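Local coordinates for glyoxalase family protein (Bacillus cereus, PDB 1ZSW) that is of unknown function but binds a zinc ion and belongs to the glyoxalase/bleomycin resistance/dioxygenase superfamily, at residues 103-112 and 149-158; 253-261 and 273-283. One frame throughout, in Å; residues are numbered along the deposited sequence. Where two conformers were deposited one is given.

Contact 1: 103-112 and 149-158; sequences TRIGLLVPSE and LRLVLLVSNG
Ile105 and Leu107 press against Leu149, Leu151 and Leu153 on one face of two parallel strands, 103-109 and 150-155. CD2 of Leu151 lies between them, 3.8 Å from Leu107 CD1 and also touching Ile105 CB, while Leu153 CD2 bridges Leu107 CB and Val109 CG1. Leu115 and Trp118 of helix 112-124 cover the far end of this face. On the reverse face Gly106 brings no side chain, and CD1 of Leu154 settles 3.9 Å over its CA. Six backbone hydrogen bonds join the strands, from Ile105 N to Arg150 O (3.1 Å) through to Ser156 N with Val109 O (2.8 Å). The Thr103-Arg150 end is more open to solvent and polar. There the chain of Arg150, bent at chi3 (-84°), runs alongside Thr103 and lays one guanidinium face over Thr103 O. A water donates to Thr103 O (2.7 Å) and accepts from Arg150 N and NE. In the conformer given, Arg104 packs its CD on Val152 CG1 (3.7 Å) and sends NE to a salt bridge with Glu185 on strand 180-188. Parallel pairing thus holds the buried middle through backbone polar groups and aliphatic contacts, whereas the partly exposed arginine end adds a water bridge and a salt bridge to a neighbouring strand.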
loop_
_atom_site.group_PDB
_atom_site.type_symbol
_atom_site.label_atom_id
_atom_site.label_comp_id
_atom_site.label_asym_id
_atom_site.label_seq_id
_atom_site.Cartn_x
_atom_site.Cartn_y
_atom_site.Cartn_z
ATOM N N THR A 103 6.566 -5.883 -5.959
ATOM C CA THR A 103 6.350 -7.331 -6.063
ATOM C C THR A 103 5.788 -8.053 -4.828
ATOM O O THR A 103 5.406 -9.202 -4.953
ATOM C CB THR A 103 7.654 -8.075 -6.537
ATOM O OG1 THR A 103 8.731 -7.661 -5.699
ATOM C CG2 THR A 103 7.928 -7.759 -8.025
ATOM N N ARG A 104 5.745 -7.426 -3.651
ATOM C CA ARG A 104 5.214 -8.132 -2.453
ATOM C C ARG A 104 4.683 -7.140 -1.451
ATOM O O ARG A 104 5.325 -6.089 -1.210
ATOM C CB ARG A 104 6.308 -8.995 -1.801
ATOM C CG ARG A 104 5.757 -10.090 -0.902
ATOM C CD ARG A 104 6.831 -10.845 -0.118
ATOM N NE ARG A 104 8.033 -11.216 -0.890
ATOM C CZ ARG A 104 8.218 -12.399 -1.482
ATOM N NH1 ARG A 104 7.278 -13.338 -1.439
ATOM N NH2 ARG A 104 9.352 -12.629 -2.141
ATOM N N ILE A 105 3.529 -7.475 -0.851
ATOM C CA ILE A 105 2.936 -6.657 0.191
ATOM C C ILE A 105 3.093 -7.335 1.541
ATOM O O ILE A 105 2.534 -8.403 1.753
ATOM C CB ILE A 105 1.436 -6.459 -0.044
ATOM C CG1 ILE A 105 1.180 -5.992 -1.469
ATOM C CG2 ILE A 105 0.877 -5.438 0.977
ATOM C CD1 ILE A 105 -0.345 -5.958 -1.794
ATOM N N GLY A 106 3.835 -6.698 2.440
ATOM C CA GLY A 106 3.969 -7.169 3.821
ATOM C C GLY A 106 2.822 -6.653 4.682
ATOM O O GLY A 106 2.474 -5.473 4.610
ATOM N N LEU A 107 2.253 -7.518 5.514
ATOM C CA LEU A 107 1.108 -7.133 6.381
ATOM C C LEU A 107 1.464 -7.557 7.807
ATOM O O LEU A 107 1.818 -8.729 8.028
ATOM C CB LEU A 107 -0.161 -7.847 5.926
ATOM C CG LEU A 107 -0.663 -7.520 4.515
ATOM C CD1 LEU A 107 -1.830 -8.415 4.124
ATOM C CD2 LEU A 107 -1.047 -6.051 4.494
ATOM N N LEU A 108 1.398 -6.624 8.749
ATOM C CA LEU A 108 1.794 -6.916 10.143
ATOM C C LEU A 108 0.675 -7.652 10.878
ATOM O O LEU A 108 -0.492 -7.309 10.739
ATOM C CB LEU A 108 2.123 -5.616 10.879
ATOM C CG LEU A 108 3.335 -4.870 10.317
ATOM C CD1 LEU A 108 3.443 -3.442 10.823
ATOM C CD2 LEU A 108 4.622 -5.656 10.680
ATOM N N VAL A 109 1.061 -8.684 11.641
ATOM C CA VAL A 109 0.170 -9.361 12.595
ATOM C C VAL A 109 0.844 -9.356 13.948
ATOM O O VAL A 109 2.058 -9.243 14.029
ATOM C CB VAL A 109 -0.232 -10.785 12.169
ATOM C CG1 VAL A 109 -1.029 -10.734 10.888
ATOM C CG2 VAL A 109 1.011 -11.743 12.009
ATOM N N PRO A 110 0.053 -9.392 15.038
ATOM C CA PRO A 110 0.667 -9.129 16.344
ATOM C C PRO A 110 1.720 -10.127 16.848
ATOM O O PRO A 110 2.682 -9.695 17.434
ATOM C CB PRO A 110 -0.543 -9.075 17.278
ATOM C CG PRO A 110 -1.724 -8.722 16.348
ATOM C CD PRO A 110 -1.409 -9.505 15.116
ATOM N N SER A 111 1.549 -11.414 16.620
ATOM C CA SER A 111 2.430 -12.395 17.283
ATOM C C SER A 111 2.706 -13.649 16.475
ATOM O O SER A 111 2.052 -13.925 15.460
ATOM C CB SER A 111 1.735 -12.812 18.597
ATOM O OG SER A 111 0.662 -13.672 18.261
ATOM N N GLU A 112 3.740 -14.409 16.875
ATOM C CA GLU A 112 4.051 -15.651 16.163
ATOM C C GLU A 112 2.849 -16.593 16.248
ATOM O O GLU A 112 2.577 -17.383 15.351
ATOM C CB GLU A 112 5.361 -16.298 16.678
ATOM C CG GLU A 112 6.600 -15.533 16.220
ATOM C CD GLU A 112 7.934 -16.203 16.523
ATOM O OE1 GLU A 112 8.674 -15.693 17.402
ATOM O OE2 GLU A 112 8.268 -17.203 15.865
ATOM N N LEU A 149 -1.074 -12.349 -6.773
ATOM C CA LEU A 149 -0.504 -11.309 -5.912
ATOM C C LEU A 149 0.202 -11.940 -4.732
ATOM O O LEU A 149 -0.386 -12.769 -4.020
ATOM C CB LEU A 149 -1.610 -10.325 -5.444
ATOM C CG LEU A 149 -1.084 -9.220 -4.496
ATOM C CD1 LEU A 149 -0.168 -8.270 -5.222
ATOM C CD2 LEU A 149 -2.315 -8.400 -3.988
ATOM N N ARG A 150 1.444 -11.506 -4.487
ATOM C CA ARG A 150 2.247 -12.051 -3.415
ATOM C C ARG A 150 2.179 -11.169 -2.200
ATOM O O ARG A 150 2.414 -9.941 -2.308
ATOM C CB ARG A 150 3.713 -12.248 -3.871
ATOM C CG ARG A 150 3.828 -13.314 -4.993
ATOM C CD ARG A 150 5.178 -13.187 -5.701
ATOM N NE ARG A 150 5.130 -12.152 -6.747
ATOM C CZ ARG A 150 6.176 -11.817 -7.503
ATOM N NH1 ARG A 150 7.353 -12.419 -7.327
ATOM N NH2 ARG A 150 6.043 -10.891 -8.437
ATOM N N LEU A 151 1.819 -11.791 -1.064
ATOM C CA LEU A 151 1.776 -11.147 0.242
ATOM C C LEU A 151 2.552 -11.899 1.314
ATOM O O LEU A 151 2.929 -13.059 1.111
ATOM C CB LEU A 151 0.297 -10.955 0.706
ATOM C CG LEU A 151 -0.618 -10.238 -0.291
ATOM C CD1 LEU A 151 -1.464 -11.234 -1.059
ATOM C CD2 LEU A 151 -1.545 -9.234 0.453
ATOM N N VAL A 152 2.877 -11.234 2.398
ATOM C CA VAL A 152 3.585 -11.908 3.482
ATOM C C VAL A 152 3.126 -11.358 4.822
ATOM O O VAL A 152 3.107 -10.133 5.033
ATOM C CB VAL A 152 5.134 -11.838 3.297
ATOM C CG1 VAL A 152 5.661 -10.392 3.321
ATOM C CG2 VAL A 152 5.857 -12.643 4.415
ATOM N N LEU A 153 2.718 -12.262 5.718
ATOM C CA LEU A 153 2.406 -11.860 7.066
ATOM C C LEU A 153 3.679 -11.750 7.902
ATOM O O LEU A 153 4.572 -12.625 7.805
ATOM C CB LEU A 153 1.427 -12.838 7.711
ATOM C CG LEU A 153 0.118 -13.105 7.017
ATOM C CD1 LEU A 153 -0.656 -14.141 7.806
ATOM C CD2 LEU A 153 -0.727 -11.806 6.920
ATOM N N LEU A 154 3.781 -10.696 8.681
ATOM C CA LEU A 154 5.025 -10.366 9.392
ATOM C C LEU A 154 4.725 -10.070 10.858
ATOM O O LEU A 154 3.808 -9.309 11.184
ATOM C CB LEU A 154 5.662 -9.127 8.782
ATOM C CG LEU A 154 6.005 -9.110 7.291
ATOM C CD1 LEU A 154 6.312 -7.634 6.856
ATOM C CD2 LEU A 154 7.164 -10.097 6.993
ATOM N N VAL A 155 5.489 -10.651 11.762
ATOM C CA VAL A 155 5.219 -10.430 13.169
ATOM C C VAL A 155 5.673 -9.093 13.653
ATOM O O VAL A 155 6.840 -8.730 13.512
ATOM C CB VAL A 155 5.761 -11.572 14.071
ATOM C CG1 VAL A 155 5.604 -11.187 15.526
ATOM C CG2 VAL A 155 5.019 -12.843 13.746
ATOM N N SER A 156 4.721 -8.375 14.256
ATOM C CA SER A 156 4.922 -7.023 14.733
ATOM C C SER A 156 5.291 -6.926 16.206
ATOM O O SER A 156 5.834 -5.916 16.624
ATOM C CB SER A 156 3.666 -6.178 14.486
ATOM O OG SER A 156 2.624 -6.497 15.417
ATOM N N ASN A 157 4.977 -7.964 16.984
ATOM C CA ASN A 157 5.077 -7.894 18.445
ATOM C C ASN A 157 4.086 -6.870 19.004
ATOM O O ASN A 157 4.291 -6.314 20.088
ATOM C CB ASN A 157 6.509 -7.559 18.890
ATOM C CG ASN A 157 7.521 -8.574 18.394
ATOM O OD1 ASN A 157 7.310 -9.784 18.511
ATOM N ND2 ASN A 157 8.622 -8.087 17.826
ATOM N N GLY A 158 3.021 -6.613 18.249
ATOM C CA GLY A 158 1.993 -5.658 18.675
ATOM C C GLY A 158 2.268 -4.199 18.329
ATOM O O GLY A 158 1.410 -3.343 18.550
HETATM O O HOH W 1 3.223 -10.030 -6.402
HETATM O O HOH W 2 4.428 -14.205 -0.982
#

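Contact 2: 253-261 and 273-283; sequences NDAELAYWE and GIIDRFYFKSL
Leu257 meets Ile274 and Leu283 in the apolar part of the contact between helix 254-261 and residues 273-283. Its CG stands anti to the backbone N (chi1 180°), which carries its two methyls toward Ile274, Lys281 and Leu283. CD2 meets Ile274 CG2 tip to tip at 3.7 Å and rests near Lys281 CB, while CD1 slides past Leu283 CD2 at 3.8 Å. One turn on, Glu261 adds its CB, 3.5 Å from the same Leu283 methyl. Ile295 of the neighbouring strand 292-300 and Val251 of strand 244-251 beyond it also touch Leu257.

The charged contact lies at the start of the helix. Lys281 NZ donates to Asp254 OD2 at 2.8 Å in a salt bridge, reaching the syn side of the carboxylate 19° out of its plane. The lysine bends at chi4 (58°), and its chain crosses the aspartate at about a right angle.

Water-mediated and polar contacts occupy the other end. A water donates to Glu261 OE1 (3.0 Å) and accepts from Ile274 N (2.8 Å); OE2 of the same glutamate bonds to Ser271 OG.

Ser282 points away from the helix, and its OG bonds to the zinc ligand Glu294. A helix packed on the outer face of a sheet whose other face carries the metal is typical of the vicinal oxygen chelate fold of the glyoxalase superfamily.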
loop_
_atom_site.group_PDB
_atom_site.type_symbol
_atom_site.label_atom_id
_atom_site.label_comp_id
_atom_site.label_asym_id
_atom_site.label_seq_id
_atom_site.Cartn_x
_atom_site.Cartn_y
_atom_site.Cartn_z
ATOM N N ASN A 253 0.499 16.871 5.634
ATOM C CA ASN A 253 -0.415 17.923 5.168
ATOM C C ASN A 253 -0.013 18.441 3.802
ATOM O O ASN A 253 0.963 17.986 3.175
ATOM C CB ASN A 253 -0.416 19.093 6.182
ATOM C CG ASN A 253 0.970 19.573 6.479
ATOM O OD1 ASN A 253 1.823 19.662 5.586
ATOM N ND2 ASN A 253 1.243 19.857 7.757
ATOM N N ASP A 254 -0.783 19.407 3.299
ATOM C CA ASP A 254 -0.537 19.948 1.973
ATOM C C ASP A 254 0.791 20.685 1.866
ATOM O O ASP A 254 1.382 20.753 0.792
ATOM C CB ASP A 254 -1.673 20.907 1.567
ATOM C CG ASP A 254 -2.976 20.202 1.302
ATOM O OD1 ASP A 254 -3.021 18.952 1.259
ATOM O OD2 ASP A 254 -4.002 20.912 1.167
ATOM N N ALA A 255 1.268 21.252 2.982
ATOM C CA ALA A 255 2.547 21.963 2.946
ATOM C C ALA A 255 3.695 20.988 2.727
ATOM O O ALA A 255 4.609 21.260 1.945
ATOM C CB ALA A 255 2.771 22.774 4.227
ATOM N N GLU A 256 3.630 19.840 3.387
ATOM C CA GLU A 256 4.663 18.818 3.182
ATOM C C GLU A 256 4.548 18.250 1.767
ATOM O O GLU A 256 5.553 17.989 1.135
ATOM C CB GLU A 256 4.546 17.713 4.233
ATOM C CG GLU A 256 4.953 18.200 5.620
ATOM C CD GLU A 256 5.016 17.117 6.670
ATOM O OE1 GLU A 256 5.207 17.481 7.861
ATOM O OE2 GLU A 256 4.862 15.915 6.345
ATOM N N LEU A 257 3.316 18.071 1.278
ATOM C CA LEU A 257 3.146 17.557 -0.095
ATOM C C LEU A 257 3.802 18.509 -1.109
ATOM O O LEU A 257 4.535 18.092 -1.996
ATOM C CB LEU A 257 1.666 17.340 -0.406
ATOM C CG LEU A 257 1.361 16.807 -1.805
ATOM C CD1 LEU A 257 1.937 15.398 -1.903
ATOM C CD2 LEU A 257 -0.142 16.710 -2.016
ATOM N N ALA A 258 3.579 19.818 -0.946
ATOM C CA ALA A 258 4.223 20.782 -1.850
ATOM C C ALA A 258 5.753 20.769 -1.771
ATOM O O ALA A 258 6.431 20.894 -2.780
ATOM C CB ALA A 258 3.701 22.200 -1.589
ATOM N N TYR A 259 6.278 20.588 -0.557
ATOM C CA TYR A 259 7.705 20.452 -0.361
ATOM C C TYR A 259 8.258 19.273 -1.154
ATOM O O TYR A 259 9.232 19.410 -1.887
ATOM C CB TYR A 259 8.041 20.308 1.124
ATOM C CG TYR A 259 9.453 19.816 1.352
ATOM C CD1 TYR A 259 9.706 18.456 1.553
ATOM C CD2 TYR A 259 10.537 20.695 1.345
ATOM C CE1 TYR A 259 10.986 17.956 1.739
ATOM C CE2 TYR A 259 11.857 20.205 1.536
ATOM C CZ TYR A 259 12.073 18.836 1.753
ATOM O OH TYR A 259 13.354 18.327 1.933
ATOM N N TRP A 260 7.582 18.127 -1.058
ATOM C CA TRP A 260 8.042 16.936 -1.765
ATOM C C TRP A 260 7.906 17.058 -3.269
ATOM O O TRP A 260 8.746 16.560 -3.982
ATOM C CB TRP A 260 7.342 15.672 -1.237
ATOM C CG TRP A 260 7.795 15.307 0.159
ATOM C CD1 TRP A 260 7.042 15.303 1.284
ATOM C CD2 TRP A 260 9.132 14.957 0.561
ATOM N NE1 TRP A 260 7.818 14.948 2.382
ATOM C CE2 TRP A 260 9.104 14.738 1.963
ATOM C CE3 TRP A 260 10.346 14.857 -0.113
ATOM C CZ2 TRP A 260 10.254 14.379 2.694
ATOM C CZ3 TRP A 260 11.500 14.477 0.612
ATOM C CH2 TRP A 260 11.431 14.272 2.015
ATOM N N GLU A 261 6.865 17.745 -3.732
ATOM C CA GLU A 261 6.750 17.998 -5.157
ATOM C C GLU A 261 7.962 18.735 -5.669
ATOM O O GLU A 261 8.534 18.364 -6.674
ATOM C CB GLU A 261 5.504 18.769 -5.530
ATOM C CG GLU A 261 5.469 18.915 -7.040
ATOM C CD GLU A 261 4.141 19.363 -7.561
ATOM O OE1 GLU A 261 3.487 20.198 -6.904
ATOM O OE2 GLU A 261 3.765 18.846 -8.631
ATOM N N GLY A 273 1.777 16.514 -10.748
ATOM C CA GLY A 273 1.124 17.659 -10.125
ATOM C C GLY A 273 0.246 17.175 -8.984
ATOM O O GLY A 273 -0.132 15.980 -8.951
ATOM N N ILE A 274 -0.047 18.059 -8.034
ATOM C CA ILE A 274 -0.933 17.710 -6.925
ATOM C C ILE A 274 -2.358 17.564 -7.432
ATOM O O ILE A 274 -2.902 18.481 -8.082
ATOM C CB ILE A 274 -0.825 18.726 -5.769
ATOM C CG1 ILE A 274 0.612 18.650 -5.218
ATOM C CG2 ILE A 274 -1.919 18.481 -4.703
ATOM C CD1 ILE A 274 1.002 19.746 -4.181
ATOM N N ILE A 275 -2.957 16.412 -7.149
ATOM C CA ILE A 275 -4.348 16.124 -7.524
ATOM C C ILE A 275 -5.180 15.869 -6.258
ATOM O O ILE A 275 -4.760 15.144 -5.362
ATOM C CB ILE A 275 -4.404 14.867 -8.402
ATOM C CG1 ILE A 275 -3.587 15.044 -9.697
ATOM C CG2 ILE A 275 -5.872 14.475 -8.705
ATOM C CD1 ILE A 275 -3.150 13.728 -10.340
ATOM N N ASP A 276 -6.350 16.488 -6.166
ATOM C CA ASP A 276 -7.242 16.240 -5.053
ATOM C C ASP A 276 -8.040 14.965 -5.302
ATOM O O ASP A 276 -8.829 14.867 -6.263
ATOM C CB ASP A 276 -8.157 17.443 -4.817
ATOM C CG ASP A 276 -8.912 17.337 -3.522
ATOM O OD1 ASP A 276 -8.882 16.251 -2.895
ATOM O OD2 ASP A 276 -9.551 18.338 -3.127
ATOM N N ARG A 277 -7.775 13.958 -4.462
ATOM C CA ARG A 277 -8.416 12.660 -4.575
ATOM C C ARG A 277 -9.580 12.553 -3.591
ATOM O O ARG A 277 -10.120 11.457 -3.382
ATOM C CB ARG A 277 -7.389 11.537 -4.352
ATOM C CG ARG A 277 -6.329 11.398 -5.464
ATOM C CD ARG A 277 -6.945 11.201 -6.843
ATOM N NE ARG A 277 -6.035 10.562 -7.807
ATOM C CZ ARG A 277 -6.270 10.499 -9.120
ATOM N NH1 ARG A 277 -7.356 11.096 -9.634
ATOM N NH2 ARG A 277 -5.404 9.890 -9.930
ATOM N N PHE A 278 -9.977 13.705 -3.050
ATOM C CA PHE A 278 -11.064 13.855 -2.082
ATOM C C PHE A 278 -10.699 13.358 -0.682
ATOM O O PHE A 278 -10.678 14.141 0.275
ATOM C CB PHE A 278 -12.390 13.257 -2.598
ATOM C CG PHE A 278 -13.599 13.698 -1.815
ATOM C CD1 PHE A 278 -13.962 15.038 -1.760
ATOM C CD2 PHE A 278 -14.383 12.767 -1.153
ATOM C CE1 PHE A 278 -15.078 15.447 -1.039
ATOM C CE2 PHE A 278 -15.506 13.169 -0.435
ATOM C CZ PHE A 278 -15.847 14.510 -0.376
ATOM N N TYR A 279 -10.363 12.075 -0.579
ATOM C CA TYR A 279 -10.005 11.482 0.699
ATOM C C TYR A 279 -8.582 11.874 1.120
ATOM O O TYR A 279 -8.201 11.669 2.273
ATOM C CB TYR A 279 -10.147 9.977 0.605
ATOM C CG TYR A 279 -11.482 9.583 -0.013
ATOM C CD1 TYR A 279 -11.528 8.915 -1.237
ATOM C CD2 TYR A 279 -12.693 9.915 0.617
ATOM C CE1 TYR A 279 -12.743 8.548 -1.810
ATOM C CE2 TYR A 279 -13.909 9.563 0.051
ATOM C CZ TYR A 279 -13.929 8.880 -1.163
ATOM O OH TYR A 279 -15.137 8.529 -1.752
ATOM N N PHE A 280 -7.826 12.443 0.175
ATOM C CA PHE A 280 -6.485 12.983 0.408
ATOM C C PHE A 280 -6.056 13.743 -0.841
ATOM O O PHE A 280 -6.679 13.584 -1.917
ATOM C CB PHE A 280 -5.476 11.834 0.715
ATOM C CG PHE A 280 -5.533 10.669 -0.274
ATOM C CD1 PHE A 280 -4.841 10.728 -1.502
ATOM C CD2 PHE A 280 -6.252 9.502 0.044
ATOM C CE1 PHE A 280 -4.871 9.635 -2.415
ATOM C CE2 PHE A 280 -6.297 8.404 -0.881
ATOM C CZ PHE A 280 -5.590 8.503 -2.110
ATOM N N LYS A 281 -4.986 14.539 -0.738
ATOM C CA LYS A 281 -4.345 15.081 -1.929
ATOM C C LYS A 281 -3.039 14.310 -2.176
ATOM O O LYS A 281 -2.402 13.821 -1.223
ATOM C CB LYS A 281 -4.064 16.578 -1.808
ATOM C CG LYS A 281 -5.305 17.451 -1.509
ATOM C CD LYS A 281 -4.898 18.896 -1.883
ATOM C CE LYS A 281 -5.969 19.953 -1.546
ATOM N NZ LYS A 281 -6.302 19.947 -0.118
ATOM N N SER A 282 -2.667 14.177 -3.429
ATOM C CA SER A 282 -1.466 13.411 -3.740
ATOM C C SER A 282 -0.795 13.848 -5.021
ATOM O O SER A 282 -1.398 14.595 -5.836
ATOM C CB SER A 282 -1.835 11.960 -3.791
ATOM O OG SER A 282 -2.538 11.654 -4.969
ATOM N N LEU A 283 0.417 13.345 -5.231
ATOM C CA LEU A 283 1.067 13.476 -6.500
ATOM C C LEU A 283 1.741 12.156 -6.814
ATOM O O LEU A 283 2.010 11.365 -5.891
ATOM C CB LEU A 283 2.077 14.619 -6.481
ATOM C CG LEU A 283 3.341 14.391 -5.662
ATOM C CD1 LEU A 283 4.469 13.719 -6.403
ATOM C CD2 LEU A 283 3.808 15.783 -5.176
HETATM O O HOH W 3 0.878 20.731 -8.242
#

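Contact 1 is buried and pairs two neighbouring strands within one sheet; contact 2 is partly buried and lays a helix against strands of the other. Their centres are 28 Å apart on opposite sides of the chain's centre, and they lie in different halves of the chain without touching. Backbone hydrogen bonds dominate contact 1, whereas contact 2 relies on side chains, with one salt bridge and a water bridge flanking leucine and isoleucine packing. Contact 1 has its side-chain polar groups mainly at the Thr103-Arg150 end, contact 2 at both ends. Contact 2 lies closer to the metal: Ser282 is about 6 Å from the zinc ion, against about 12 Å for Ile105 of contact 1, both measured from the side chain.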